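Local coordinates for extracellular solute-binding protein family 5 (Brucella melitensis, PDB 4ONY), which probably binds peptides or related solutes in the periplasm and delivers them to an ABC transporter for uptake, at residues T54-L58 with V221-I227; T68-G72 with S253-Y257; N81-Q85 with P210-Y216. One frame throughout, in Å; residues are numbered along the deposited sequence.

Contact 1. Residues T54-L58 with V221-I227; sequences TFDSL and VQPGQRI. With P4G (1-ethoxy-2-(2-ethoxyethoxy)ethane), chain D.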
ATOM      1  N   THR A  54       4.467   0.964 -20.296  1.00 16.92           N
ATOM      2  CA  THR A  54       5.110   0.133 -21.298  1.00 17.52           C
ATOM      3  C   THR A  54       5.913  -1.005 -20.639  1.00 17.19           C
ATOM      4  O   THR A  54       6.069  -1.024 -19.428  1.00 17.51           O
ATOM      5  CB  THR A  54       6.024   0.976 -22.195  1.00 17.94           C
ATOM      6  OG1 THR A  54       6.434   0.222 -23.347  1.00 18.75           O
ATOM      7  CG2 THR A  54       7.269   1.488 -21.422  1.00 18.46           C
ATOM      8  N   PHE A  55       6.403  -1.941 -21.447  1.00 16.97           N
ATOM      9  CA  PHE A  55       7.276  -2.960 -20.960  1.00 17.17           C
ATOM     10  C   PHE A  55       8.108  -3.453 -22.100  1.00 17.94           C
ATOM     11  O   PHE A  55       7.683  -3.394 -23.225  1.00 18.12           O
ATOM     12  CB  PHE A  55       6.466  -4.124 -20.354  1.00 16.37           C
ATOM     13  CG  PHE A  55       5.937  -5.081 -21.363  1.00 16.21           C
ATOM     14  CD1 PHE A  55       4.749  -4.832 -22.014  1.00 16.07           C
ATOM     15  CD2 PHE A  55       6.658  -6.214 -21.690  1.00 16.14           C
ATOM     16  CE1 PHE A  55       4.285  -5.697 -22.977  1.00 16.49           C
ATOM     17  CE2 PHE A  55       6.207  -7.064 -22.651  1.00 16.99           C
ATOM     18  CZ  PHE A  55       4.995  -6.824 -23.279  1.00 16.90           C
ATOM     19  N   ASP A  56       9.283  -3.981 -21.789  1.00 19.27           N
ATOM     20  CA  ASP A  56      10.128  -4.603 -22.784  1.00 21.00           C
ATOM     21  C   ASP A  56      10.920  -5.803 -22.253  1.00 20.63           C
ATOM     22  O   ASP A  56      11.867  -6.222 -22.890  1.00 21.43           O
ATOM     23  CB  ASP A  56      11.110  -3.570 -23.341  1.00 23.18           C
ATOM     24  CG  ASP A  56      12.008  -2.985 -22.286  1.00 23.99           C
ATOM     25  OD1 ASP A  56      12.033  -3.410 -21.107  1.00 23.53           O
ATOM     26  OD2 ASP A  56      12.706  -2.021 -22.665  1.00 32.04           O
ATOM     27  N   SER A  57      10.568  -6.341 -21.096  1.00 18.95           N
ATOM     28  CA  SER A  57      11.325  -7.446 -20.540  1.00 18.25           C
ATOM     29  C   SER A  57      10.471  -8.260 -19.581  1.00 17.42           C
ATOM     30  O   SER A  57       9.441  -7.776 -19.112  1.00 17.37           O
ATOM     31  CB  SER A  57      12.607  -6.966 -19.830  1.00 18.29           C
ATOM     32  OG  SER A  57      13.450  -8.068 -19.453  1.00 17.64           O
ATOM     33  N   LEU A  58      10.906  -9.493 -19.299  1.00 16.34           N
ATOM     34  CA  LEU A  58      10.112 -10.449 -18.563  1.00 16.16           C
ATOM     35  C   LEU A  58      10.806 -11.081 -17.349  1.00 16.21           C
ATOM     36  O   LEU A  58      10.459 -12.212 -16.962  1.00 16.88           O
ATOM     37  CB  LEU A  58       9.636 -11.575 -19.477  1.00 16.04           C
ATOM     38  CG  LEU A  58       8.881 -11.183 -20.733  1.00 16.43           C
ATOM     39  CD1 LEU A  58       8.619 -12.420 -21.613  1.00 16.97           C
ATOM     40  CD2 LEU A  58       7.599 -10.473 -20.405  1.00 15.75           C
ATOM     41  N   VAL A 221       3.802 -12.093 -26.527  1.00 23.20           N
ATOM     42  CA  VAL A 221       4.411 -10.893 -26.055  1.00 24.36           C
ATOM     43  C   VAL A 221       4.582  -9.918 -27.204  1.00 23.43           C
ATOM     44  O   VAL A 221       5.222 -10.250 -28.203  1.00 22.47           O
ATOM     45  CB  VAL A 221       5.783 -11.236 -25.467  1.00 27.20           C
ATOM     46  CG1 VAL A 221       6.307 -10.051 -24.732  1.00 28.90           C
ATOM     47  CG2 VAL A 221       5.681 -12.415 -24.501  1.00 29.44           C
ATOM     48  N   GLN A 222       3.968  -8.740 -27.079  1.00 22.62           N
ATOM     49  CA  GLN A 222       4.110  -7.631 -28.049  1.00 22.30           C
ATOM     50  C   GLN A 222       4.607  -6.439 -27.210  1.00 21.15           C
ATOM     51  O   GLN A 222       3.822  -5.751 -26.557  1.00 19.60           O
ATOM     52  CB  GLN A 222       2.781  -7.328 -28.742  1.00 23.83           C
ATOM     53  CG  GLN A 222       2.276  -8.496 -29.588  1.00 25.98           C
ATOM     54  CD  GLN A 222       0.792  -8.408 -29.909  1.00 26.75           C
ATOM     55  OE1 GLN A 222      -0.062  -8.772 -29.112  1.00 26.26           O
ATOM     56  NE2 GLN A 222       0.488  -7.932 -31.103  1.00 27.94           N
ATOM     57  N   PRO A 223       5.926  -6.254 -27.171  1.00 20.03           N
ATOM     58  CA  PRO A 223       6.557  -5.288 -26.284  1.00 19.49           C
ATOM     59  C   PRO A 223       6.000  -3.872 -26.509  1.00 19.10           C
ATOM     60  O   PRO A 223       5.831  -3.468 -27.631  1.00 20.39           O
ATOM     61  CB  PRO A 223       8.039  -5.338 -26.663  1.00 19.72           C
ATOM     62  CG  PRO A 223       8.200  -6.431 -27.642  1.00 20.68           C
ATOM     63  CD  PRO A 223       6.878  -7.003 -28.016  1.00 20.49           C
ATOM     64  N   GLY A 224       5.691  -3.171 -25.435  1.00 18.51           N
ATOM     65  CA  GLY A 224       5.095  -1.862 -25.468  1.00 18.13           C
ATOM     66  C   GLY A 224       3.607  -1.871 -25.734  1.00 18.61           C
ATOM     67  O   GLY A 224       3.004  -0.804 -25.784  1.00 18.43           O
ATOM     68  N   GLN A 225       3.006  -3.057 -25.899  1.00 18.43           N
ATOM     69  CA  GLN A 225       1.628  -3.190 -26.361  1.00 19.29           C
ATOM     70  C   GLN A 225       0.733  -4.169 -25.572  1.00 18.82           C
ATOM     71  O   GLN A 225      -0.375  -3.785 -25.168  1.00 18.01           O
ATOM     72  CB  GLN A 225       1.612  -3.589 -27.814  1.00 20.94           C
ATOM     73  CG  GLN A 225       2.302  -2.564 -28.704  1.00 23.16           C
ATOM     74  CD  GLN A 225       2.053  -2.875 -30.176  1.00 25.78           C
ATOM     75  OE1 GLN A 225       2.555  -3.853 -30.711  1.00 28.10           O
ATOM     76  NE2 GLN A 225       1.255  -2.058 -30.814  1.00 27.08           N
ATOM     77  N   ARG A 226       1.193  -5.397 -25.372  1.00 18.44           N
ATOM     78  CA  ARG A 226       0.340  -6.452 -24.854  1.00 18.94           C
ATOM     79  C   ARG A 226       1.118  -7.682 -24.448  1.00 17.74           C
ATOM     80  O   ARG A 226       2.047  -8.102 -25.154  1.00 17.51           O
ATOM     81  CB  ARG A 226      -0.665  -6.874 -25.951  1.00 21.04           C
ATOM     82  CG  ARG A 226      -1.663  -7.952 -25.521  1.00 22.70           C
ATOM     83  CD  ARG A 226      -2.467  -8.465 -26.713  1.00 24.18           C
ATOM     84  NE  ARG A 226      -3.383  -7.460 -27.233  1.00 25.23           N
ATOM     85  CZ  ARG A 226      -3.294  -6.874 -28.434  1.00 27.95           C
ATOM     86  NH1 ARG A 226      -2.313  -7.156 -29.283  1.00 28.26           N
ATOM     87  NH2 ARG A 226      -4.231  -5.996 -28.793  1.00 28.70           N
ATOM     88  N   ILE A 227       0.755  -8.231 -23.299  1.00 16.32           N
ATOM     89  CA  ILE A 227       1.182  -9.575 -22.877  1.00 15.99           C
ATOM     90  C   ILE A 227      -0.081 -10.458 -22.678  1.00 15.56           C
ATOM     91  O   ILE A 227      -1.041 -10.026 -22.117  1.00 15.09           O
ATOM     92  CB  ILE A 227       2.084  -9.557 -21.621  1.00 15.68           C
ATOM     93  CG1 ILE A 227       2.540 -10.962 -21.275  1.00 16.42           C
ATOM     94  CG2 ILE A 227       1.386  -8.977 -20.374  1.00 15.29           C
ATOM     95  CD1 ILE A 227       3.724 -11.011 -20.319  1.00 16.28           C
TER
HETATM   96  C8  P4G D 602      -3.198  -5.947 -32.368  1.00 45.81           C
HETATM   97  C7  P4G D 602      -1.783  -5.478 -32.025  1.00 47.20           C
HETATM   98  O4  P4G D 602      -1.609  -4.117 -31.519  1.00 49.67           O
HETATM   99  C6  P4G D 602      -2.591  -3.462 -30.687  1.00 49.14           C
HETATM  100  C5  P4G D 602      -2.024  -3.103 -29.302  1.00 48.45           C
HETATM  101  O3  P4G D 602      -3.054  -2.507 -28.490  1.00 44.96           O
HETATM  102  C4  P4G D 602      -2.588  -1.778 -27.378  1.00 39.51           C
HETATM  103  C3  P4G D 602      -3.484  -0.563 -27.225  1.00 39.91           C
HETATM  104  O2  P4G D 602      -2.891   0.598 -27.809  1.00 42.13           O
HETATM  105  C2  P4G D 602      -3.829   1.673 -28.019  1.00 40.72           C
HETATM  106  C1  P4G D 602      -4.326   1.865 -29.442  1.00 39.20           C
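Phe55 plugs its ring into the turn joining strands 216-222 and 226-231 and contributes the largest single share of the 344 Å² buried here. Its CB meets no atom of residues 221-227; contact begins at the ring, which a chi1 of 81° turns against them. CD1 lies near Gly224 N, CE1 stands 3.6 Å from Gln222 O, and CE2 meets Val221 CG1 at 3.6 Å, the methyl arriving in the ring plane at the edge. At the tip, CZ has Arg226 O at 3.7 Å. Over one face, Pro223 CA makes a CH-pi contact, 4.2 Å from the ring centroid and 28° off its normal. The backbone adds one bond, Gly224 N to Phe55 O at 3.0 Å, in the carbonyl plane but bent to 130° at the hydrogen. Leu58 CD2 extends the apolar patch to Ile227 CD1, 3.9 Å away. Within the turn, Gln222 faces both Gln225 and Arg226, a classic beta bulge. Arg226 NH1 donates to Gln222 OE1 at 2.8 Å, and its NH2 is salt-bridged to Glu255. The chemistry is thus divided: an apolar inner side backs a polar outer side, which meets the polyether by van der Waals approach, P4G C7 lying 3.3 Å from Arg226 NH1 at the guanidinium edge.

Contact 2. Residues T68-G72 with S253-Y257; sequences TTARG and SIEYY. With P4G (1-ethoxy-2-(2-ethoxyethoxy)ethane), chain D.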
ATOM      1  N   THR A  68      10.537  -1.565 -16.652  1.00 18.98           N
ATOM      2  CA  THR A  68       9.806  -1.847 -17.838  1.00 18.27           C
ATOM      3  C   THR A  68       9.600  -3.354 -17.965  1.00 18.13           C
ATOM      4  O   THR A  68       9.732  -3.934 -19.050  1.00 18.44           O
ATOM      5  CB  THR A  68      10.517  -1.263 -19.066  1.00 18.83           C
ATOM      6  OG1 THR A  68      11.867  -1.753 -19.118  1.00 19.15           O
ATOM      7  CG2 THR A  68      10.544   0.259 -19.014  1.00 18.79           C
ATOM      8  N   THR A  69       9.277  -3.979 -16.847  1.00 17.65           N
ATOM      9  CA  THR A  69       8.950  -5.393 -16.806  1.00 18.08           C
ATOM     10  C   THR A  69       7.438  -5.614 -16.894  1.00 17.09           C
ATOM     11  O   THR A  69       6.676  -4.875 -16.310  1.00 16.78           O
ATOM     12  CB  THR A  69       9.528  -6.027 -15.535  1.00 18.12           C
ATOM     13  OG1 THR A  69      10.971  -5.972 -15.607  1.00 20.34           O
ATOM     14  CG2 THR A  69       9.105  -7.433 -15.412  1.00 17.87           C
ATOM     15  N   ALA A  70       7.017  -6.618 -17.645  1.00 16.57           N
ATOM     16  CA  ALA A  70       5.617  -6.872 -17.839  1.00 16.94           C
ATOM     17  C   ALA A  70       4.905  -7.132 -16.523  1.00 16.89           C
ATOM     18  O   ALA A  70       5.479  -7.717 -15.621  1.00 16.43           O
ATOM     19  CB  ALA A  70       5.398  -8.072 -18.724  1.00 17.31           C
ATOM     20  N   ARG A  71       3.664  -6.686 -16.456  1.00 16.50           N
ATOM     21  CA  ARG A  71       2.785  -6.950 -15.345  1.00 17.95           C
ATOM     22  C   ARG A  71       2.360  -8.414 -15.378  1.00 16.58           C
ATOM     23  O   ARG A  71       2.281  -9.031 -16.440  1.00 15.91           O
ATOM     24  CB  ARG A  71       1.508  -6.073 -15.449  1.00 19.94           C
ATOM     25  CG  ARG A  71       1.733  -4.568 -15.340  1.00 23.98           C
ATOM     26  CD  ARG A  71       2.026  -4.120 -13.924  1.00 26.04           C
ATOM     27  NE  ARG A  71       0.885  -4.502 -13.083  1.00 31.28           N
ATOM     28  CZ  ARG A  71      -0.240  -3.801 -12.931  1.00 33.53           C
ATOM     29  NH1 ARG A  71      -0.378  -2.597 -13.490  1.00 32.80           N
ATOM     30  NH2 ARG A  71      -1.222  -4.293 -12.166  1.00 35.95           N
ATOM     31  N   GLY A  72       2.036  -8.931 -14.209  1.00 16.03           N
ATOM     32  CA  GLY A  72       1.360 -10.216 -14.069  1.00 16.42           C
ATOM     33  C   GLY A  72       2.300 -11.377 -13.708  1.00 16.80           C
ATOM     34  O   GLY A  72       1.822 -12.455 -13.354  1.00 18.37           O
ATOM     35  N   SER A 253      -5.327 -11.011 -20.868  1.00 16.56           N
ATOM     36  CA  SER A 253      -4.487 -10.115 -21.683  1.00 16.87           C
ATOM     37  C   SER A 253      -4.381  -8.793 -20.970  1.00 16.53           C
ATOM     38  O   SER A 253      -5.377  -8.230 -20.506  1.00 16.28           O
ATOM     39  CB  SER A 253      -5.054  -9.929 -23.101  1.00 17.72           C
ATOM     40  OG  SER A 253      -5.368 -11.178 -23.726  1.00 18.22           O
ATOM     41  N   ILE A 254      -3.151  -8.334 -20.829  1.00 16.62           N
ATOM     42  CA  ILE A 254      -2.850  -7.020 -20.284  1.00 16.36           C
ATOM     43  C   ILE A 254      -2.326  -6.139 -21.429  1.00 16.78           C
ATOM     44  O   ILE A 254      -1.237  -6.391 -21.990  1.00 16.10           O
ATOM     45  CB  ILE A 254      -1.810  -7.135 -19.151  1.00 16.69           C
ATOM     46  CG1 ILE A 254      -2.287  -8.189 -18.145  1.00 17.15           C
ATOM     47  CG2 ILE A 254      -1.569  -5.781 -18.482  1.00 16.01           C
ATOM     48  CD1 ILE A 254      -1.365  -8.380 -16.940  1.00 18.07           C
ATOM     49  N   GLU A 255      -3.122  -5.127 -21.773  1.00 17.08           N
ATOM     50  CA  GLU A 255      -2.809  -4.160 -22.825  1.00 17.70           C
ATOM     51  C   GLU A 255      -2.281  -2.869 -22.264  1.00 17.14           C
ATOM     52  O   GLU A 255      -2.692  -2.424 -21.169  1.00 16.61           O
ATOM     53  CB  GLU A 255      -4.039  -3.896 -23.658  1.00 18.73           C
ATOM     54  CG  GLU A 255      -4.441  -5.136 -24.402  1.00 20.10           C
ATOM     55  CD  GLU A 255      -5.464  -4.908 -25.462  1.00 22.01           C
ATOM     56  OE1 GLU A 255      -6.085  -3.818 -25.528  1.00 23.28           O
ATOM     57  OE2 GLU A 255      -5.653  -5.855 -26.246  1.00 22.96           O
ATOM     58  N   TYR A 256      -1.353  -2.267 -22.998  1.00 16.53           N
ATOM     59  CA  TYR A 256      -0.660  -1.108 -22.541  1.00 16.43           C
ATOM     60  C   TYR A 256      -1.102   0.120 -23.341  1.00 17.05           C
ATOM     61  O   TYR A 256      -1.197   0.052 -24.555  1.00 16.70           O
ATOM     62  CB  TYR A 256       0.853  -1.355 -22.650  1.00 16.82           C
ATOM     63  CG  TYR A 256       1.417  -2.234 -21.532  1.00 16.67           C
ATOM     64  CD1 TYR A 256       1.238  -3.610 -21.542  1.00 17.45           C
ATOM     65  CD2 TYR A 256       2.079  -1.692 -20.459  1.00 16.75           C
ATOM     66  CE1 TYR A 256       1.765  -4.409 -20.534  1.00 17.31           C
ATOM     67  CE2 TYR A 256       2.602  -2.471 -19.468  1.00 16.51           C
ATOM     68  CZ  TYR A 256       2.443  -3.837 -19.509  1.00 16.87           C
ATOM     69  OH  TYR A 256       2.962  -4.632 -18.518  1.00 16.49           O
ATOM     70  N   TYR A 257      -1.395   1.218 -22.634  1.00 16.49           N
ATOM     71  CA  TYR A 257      -1.907   2.444 -23.222  1.00 16.99           C
ATOM     72  C   TYR A 257      -1.009   3.630 -22.838  1.00 17.29           C
ATOM     73  O   TYR A 257      -0.361   3.604 -21.802  1.00 16.86           O
ATOM     74  CB  TYR A 257      -3.350   2.710 -22.756  1.00 17.14           C
ATOM     75  CG  TYR A 257      -4.302   1.710 -23.319  1.00 17.13           C
ATOM     76  CD1 TYR A 257      -4.433   0.446 -22.731  1.00 16.69           C
ATOM     77  CD2 TYR A 257      -4.979   1.961 -24.508  1.00 17.26           C
ATOM     78  CE1 TYR A 257      -5.260  -0.516 -23.302  1.00 16.61           C
ATOM     79  CE2 TYR A 257      -5.806   1.009 -25.080  1.00 17.49           C
ATOM     80  CZ  TYR A 257      -5.927  -0.246 -24.479  1.00 17.27           C
ATOM     81  OH  TYR A 257      -6.772  -1.199 -25.098  1.00 17.17           O
TER
HETATM   82  C8  P4G D 602      -3.198  -5.947 -32.368  1.00 45.81           C
HETATM   83  C7  P4G D 602      -1.783  -5.478 -32.025  1.00 47.20           C
HETATM   84  O4  P4G D 602      -1.609  -4.117 -31.519  1.00 49.67           O
HETATM   85  C6  P4G D 602      -2.591  -3.462 -30.687  1.00 49.14           C
HETATM   86  C5  P4G D 602      -2.024  -3.103 -29.302  1.00 48.45           C
HETATM   87  O3  P4G D 602      -3.054  -2.507 -28.490  1.00 44.96           O
HETATM   88  C4  P4G D 602      -2.588  -1.778 -27.378  1.00 39.51           C
HETATM   89  C3  P4G D 602      -3.484  -0.563 -27.225  1.00 39.91           C
HETATM   90  O2  P4G D 602      -2.891   0.598 -27.809  1.00 42.13           O
HETATM   91  C2  P4G D 602      -3.829   1.673 -28.019  1.00 40.72           C
HETATM   92  C1  P4G D 602      -4.326   1.865 -29.442  1.00 39.20           C
HETATM   93  O   HOH W   1       4.541  -3.344 -16.976  1.00 19.47           O
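Arg71 N donates to the phenol oxygen of Tyr256, 3.0 Å from N to OH and nearly straight at 163°, and this bond centres the tight part of the contact. The Arg71 side chain closes over the same oxygen: its CG stands 3.4 Å from Tyr256 OH, approaching the ring obliquely. Bends at chi2 and chi3 (-75° and -59°) then turn the guanidinium away from strand 251-257, toward salt bridges with Asp76 and Glu78. Ile254 fills the other flank, its CD1 3.7 Å from Arg71 O and 4.0 Å from Arg71 CB. Toward Thr69 the fit is looser: Thr69 O lies 4.3 Å from Tyr256 OH, and a water spans the interval, donating to Thr69 O at 2.7 Å and sitting 2.6 Å from Tyr256 OH at the ring edge. That phenol oxygen therefore has two polar partners, one backbone and one water. The segments bury 172 Å² between them, and no backbone-to-backbone hydrogen bond joins them. Tyr257 lays one ring face against P4G, CE2 to C3 at 3.5 Å. Strand 251-257 is an inner strand of a mixed four-stranded sheet, parallel to 46-52 and antiparallel to 226-231, with the 68-72 loop on one face and the P4G pocket on the other.

Contact 3. Residues N81-Q85 with P210-Y216; sequences NMVYQ and PIGSGPY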
ATOM      1  N   ASN A  81       0.568 -13.354  -8.200  1.00 24.94           N
ATOM      2  CA  ASN A  81       1.678 -14.092  -8.775  1.00 24.38           C
ATOM      3  C   ASN A  81       1.198 -15.149  -9.770  1.00 25.18           C
ATOM      4  O   ASN A  81       0.991 -16.307  -9.425  1.00 27.74           O
ATOM      5  CB  ASN A  81       2.547 -14.682  -7.640  1.00 24.38           C
ATOM      6  CG  ASN A  81       2.994 -13.628  -6.611  1.00 26.46           C
ATOM      7  OD1 ASN A  81       3.227 -12.434  -6.920  1.00 27.51           O
ATOM      8  ND2 ASN A  81       3.106 -14.054  -5.381  1.00 27.07           N
ATOM      9  N   MET A  82       1.046 -14.767 -11.035  1.00 24.80           N
ATOM     10  CA  MET A  82       0.533 -15.687 -12.040  1.00 23.21           C
ATOM     11  C   MET A  82       1.525 -16.696 -12.655  1.00 21.64           C
ATOM     12  O   MET A  82       1.111 -17.811 -13.082  1.00 20.99           O
ATOM     13  CB  MET A  82      -0.167 -14.914 -13.135  1.00 24.79           C
ATOM     14  CG  MET A  82      -1.456 -14.245 -12.630  1.00 26.34           C
ATOM     15  SD  MET A  82      -2.493 -13.726 -13.991  1.00 31.75           S
ATOM     16  CE  MET A  82      -1.483 -12.349 -14.563  1.00 28.80           C
ATOM     17  N   VAL A  83       2.808 -16.343 -12.687  1.00 18.42           N
ATOM     18  CA  VAL A  83       3.832 -17.227 -13.239  1.00 17.45           C
ATOM     19  C   VAL A  83       4.767 -17.748 -12.141  1.00 16.16           C
ATOM     20  O   VAL A  83       4.920 -18.950 -11.969  1.00 15.71           O
ATOM     21  CB  VAL A  83       4.639 -16.516 -14.338  1.00 17.73           C
ATOM     22  CG1 VAL A  83       5.795 -17.376 -14.822  1.00 17.57           C
ATOM     23  CG2 VAL A  83       3.702 -16.176 -15.500  1.00 18.36           C
ATOM     24  N   TYR A  84       5.385 -16.834 -11.407  1.00 14.98           N
ATOM     25  CA  TYR A  84       6.265 -17.199 -10.336  1.00 15.14           C
ATOM     26  C   TYR A  84       5.509 -17.226  -9.015  1.00 15.39           C
ATOM     27  O   TYR A  84       4.864 -16.237  -8.643  1.00 15.37           O
ATOM     28  CB  TYR A  84       7.388 -16.189 -10.255  1.00 15.11           C
ATOM     29  CG  TYR A  84       8.334 -16.249 -11.464  1.00 14.81           C
ATOM     30  CD1 TYR A  84       9.194 -17.318 -11.646  1.00 15.06           C
ATOM     31  CD2 TYR A  84       8.377 -15.205 -12.387  1.00 14.40           C
ATOM     32  CE1 TYR A  84      10.055 -17.388 -12.752  1.00 15.33           C
ATOM     33  CE2 TYR A  84       9.245 -15.247 -13.469  1.00 15.02           C
ATOM     34  CZ  TYR A  84      10.079 -16.333 -13.644  1.00 15.47           C
ATOM     35  OH  TYR A  84      10.941 -16.358 -14.691  1.00 16.48           O
ATOM     36  N   GLN A  85       5.633 -18.337  -8.289  1.00 15.20           N
ATOM     37  CA  GLN A  85       4.934 -18.516  -7.029  1.00 14.59           C
ATOM     38  C   GLN A  85       5.867 -18.465  -5.854  1.00 14.67           C
ATOM     39  O   GLN A  85       7.081 -18.595  -5.981  1.00 15.16           O
ATOM     40  CB  GLN A  85       4.221 -19.845  -7.025  1.00 14.82           C
ATOM     41  CG  GLN A  85       3.191 -19.981  -8.114  1.00 14.54           C
ATOM     42  CD  GLN A  85       2.432 -21.291  -8.032  1.00 14.77           C
ATOM     43  OE1 GLN A  85       3.017 -22.353  -8.019  1.00 14.65           O
ATOM     44  NE2 GLN A  85       1.099 -21.195  -7.983  1.00 14.71           N
ATOM     45  N   PRO A 210       9.100 -16.914 -19.852  1.00 21.75           N
ATOM     46  CA  PRO A 210       9.820 -17.617 -18.790  1.00 21.63           C
ATOM     47  C   PRO A 210       8.984 -18.771 -18.214  1.00 20.86           C
ATOM     48  O   PRO A 210       7.751 -18.753 -18.279  1.00 21.41           O
ATOM     49  CB  PRO A 210      10.022 -16.507 -17.740  1.00 21.69           C
ATOM     50  CG  PRO A 210       8.778 -15.669 -17.864  1.00 21.19           C
ATOM     51  CD  PRO A 210       8.392 -15.720 -19.338  1.00 22.12           C
ATOM     52  N   ILE A 211       9.652 -19.749 -17.627  1.00 20.40           N
ATOM     53  CA  ILE A 211       8.953 -20.894 -17.039  1.00 19.51           C
ATOM     54  C   ILE A 211       8.738 -20.631 -15.556  1.00 18.27           C
ATOM     55  O   ILE A 211       9.708 -20.314 -14.855  1.00 17.43           O
ATOM     56  CB  ILE A 211       9.813 -22.143 -17.175  1.00 20.00           C
ATOM     57  CG1 ILE A 211       9.970 -22.537 -18.650  1.00 20.98           C
ATOM     58  CG2 ILE A 211       9.244 -23.286 -16.364  1.00 20.18           C
ATOM     59  CD1 ILE A 211       8.673 -22.849 -19.377  1.00 21.22           C
ATOM     60  N   GLY A 212       7.483 -20.760 -15.096  1.00 17.18           N
ATOM     61  CA  GLY A 212       7.184 -20.710 -13.662  1.00 16.01           C
ATOM     62  C   GLY A 212       6.310 -21.876 -13.271  1.00 15.94           C
ATOM     63  O   GLY A 212       6.008 -22.747 -14.130  1.00 15.83           O
ATOM     64  N   SER A 213       5.926 -21.923 -11.984  1.00 15.36           N
ATOM     65  CA  SER A 213       5.026 -22.975 -11.486  1.00 15.61           C
ATOM     66  C   SER A 213       3.560 -22.503 -11.428  1.00 15.77           C
ATOM     67  O   SER A 213       2.644 -23.286 -11.116  1.00 16.16           O
ATOM     68  CB  SER A 213       5.506 -23.475 -10.123  1.00 15.39           C
ATOM     69  OG  SER A 213       5.451 -22.444  -9.156  1.00 14.93           O
ATOM     70  N   GLY A 214       3.328 -21.233 -11.745  1.00 15.54           N
ATOM     71  CA  GLY A 214       2.010 -20.676 -11.647  1.00 15.90           C
ATOM     72  C   GLY A 214       1.000 -21.174 -12.670  1.00 16.18           C
ATOM     73  O   GLY A 214       1.345 -21.872 -13.597  1.00 16.26           O
ATOM     74  N   PRO A 215      -0.271 -20.816 -12.475  1.00 16.55           N
ATOM     75  CA  PRO A 215      -1.387 -21.282 -13.303  1.00 16.87           C
ATOM     76  C   PRO A 215      -1.448 -20.756 -14.732  1.00 17.03           C
ATOM     77  O   PRO A 215      -2.114 -21.364 -15.557  1.00 17.00           O
ATOM     78  CB  PRO A 215      -2.617 -20.807 -12.522  1.00 17.09           C
ATOM     79  CG  PRO A 215      -2.140 -19.669 -11.655  1.00 16.48           C
ATOM     80  CD  PRO A 215      -0.739 -20.033 -11.299  1.00 16.58           C
ATOM     81  N   TYR A 216      -0.762 -19.653 -15.021  1.00 16.21           N
ATOM     82  CA  TYR A 216      -0.778 -19.042 -16.345  1.00 16.36           C
ATOM     83  C   TYR A 216       0.596 -19.084 -16.991  1.00 16.45           C
ATOM     84  O   TYR A 216       1.599 -18.870 -16.302  1.00 16.79           O
ATOM     85  CB  TYR A 216      -1.301 -17.601 -16.239  1.00 16.22           C
ATOM     86  CG  TYR A 216      -2.746 -17.520 -15.846  1.00 15.85           C
ATOM     87  CD1 TYR A 216      -3.738 -17.616 -16.800  1.00 16.34           C
ATOM     88  CD2 TYR A 216      -3.123 -17.391 -14.523  1.00 15.97           C
ATOM     89  CE1 TYR A 216      -5.090 -17.569 -16.448  1.00 16.48           C
ATOM     90  CE2 TYR A 216      -4.481 -17.349 -14.146  1.00 16.22           C
ATOM     91  CZ  TYR A 216      -5.455 -17.437 -15.120  1.00 16.28           C
ATOM     92  OH  TYR A 216      -6.792 -17.415 -14.792  1.00 16.65           O
TER
HETATM   93  O   HOH W   2      12.015 -18.900 -15.055  1.00 20.87           O
HETATM   94  O   HOH W   3       7.396 -20.415  -9.359  1.00 13.63           O
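Val83 O and Met82 O, two successive carbonyls, carry the backbone part of this contact. Gly214 N donates to Val83 O at 2.8 Å, from 29° out of the carbonyl plane, while Tyr216 N reaches Met82 O in a longer bond of 3.3 Å that is nearly straight at 164°. Glycine CA-H groups supplement them: Gly214 CA approaches Met82 O, and Gly212 CA approaches Val83 O, both at 3.3 Å.

A chi1 of 64° turns Ser213 OG to Gln85, where it donates to OE1 at 2.7 Å; it also accepts from a water that takes the hydrogen of Gln85 N. Gln85 is gripped further at both amide atoms, OE1 by Trp236 NE1 and NE2 by Tyr235 OH, which fixes the amide's rotation. Tyr84 OH packs against Pro210 CB, the two side chains crossing at about a right angle. A second water, 2.8 Å from Tyr84 OH, donates to Ile211 O, so that carbonyl is served through solvent. At the Tyr216 side Met82 SD makes an oblique Met-aromatic contact, 4.3 Å from the centroid of the Tyr216 ring, whose hydroxyl is hydrogen-bonded to Phe249 O.

The contact touches two sheets: Met82 and Tyr216 lie on Tyr229 and Ile252 of strands 226-231 and 251-257, whereas Gln85 and Ser213 touch Leu102 of strand 97-108, and residue 216 opens strand 216-222.

How the contacts relate
All three contacts tie the long loop between strands 46-52 and 88-90 to the chain from residue 210 to 257. Contacts 1 and 2 are close, with centres about 6 Å apart, and interlock: Asp56 OD1 lies 2.6 Å from Thr68 OG1, Gln225 O 2.8 Å from Tyr256 N, and Phe55 CD1 packs on Tyr256 CE1 at 3.4 Å. Their strands 226-231 and 251-257 are sheet neighbours, and both contacts reach P4G. Contact 3, nested in sequence within both, has its centre about 17 Å from that of contact 1 and 15 Å from that of contact 2. It touches contact 1 through Pro210 CG, 3.9 Å from Leu58 O, and contact 2 through Met82 CB, 3.2 Å from Gly72 O.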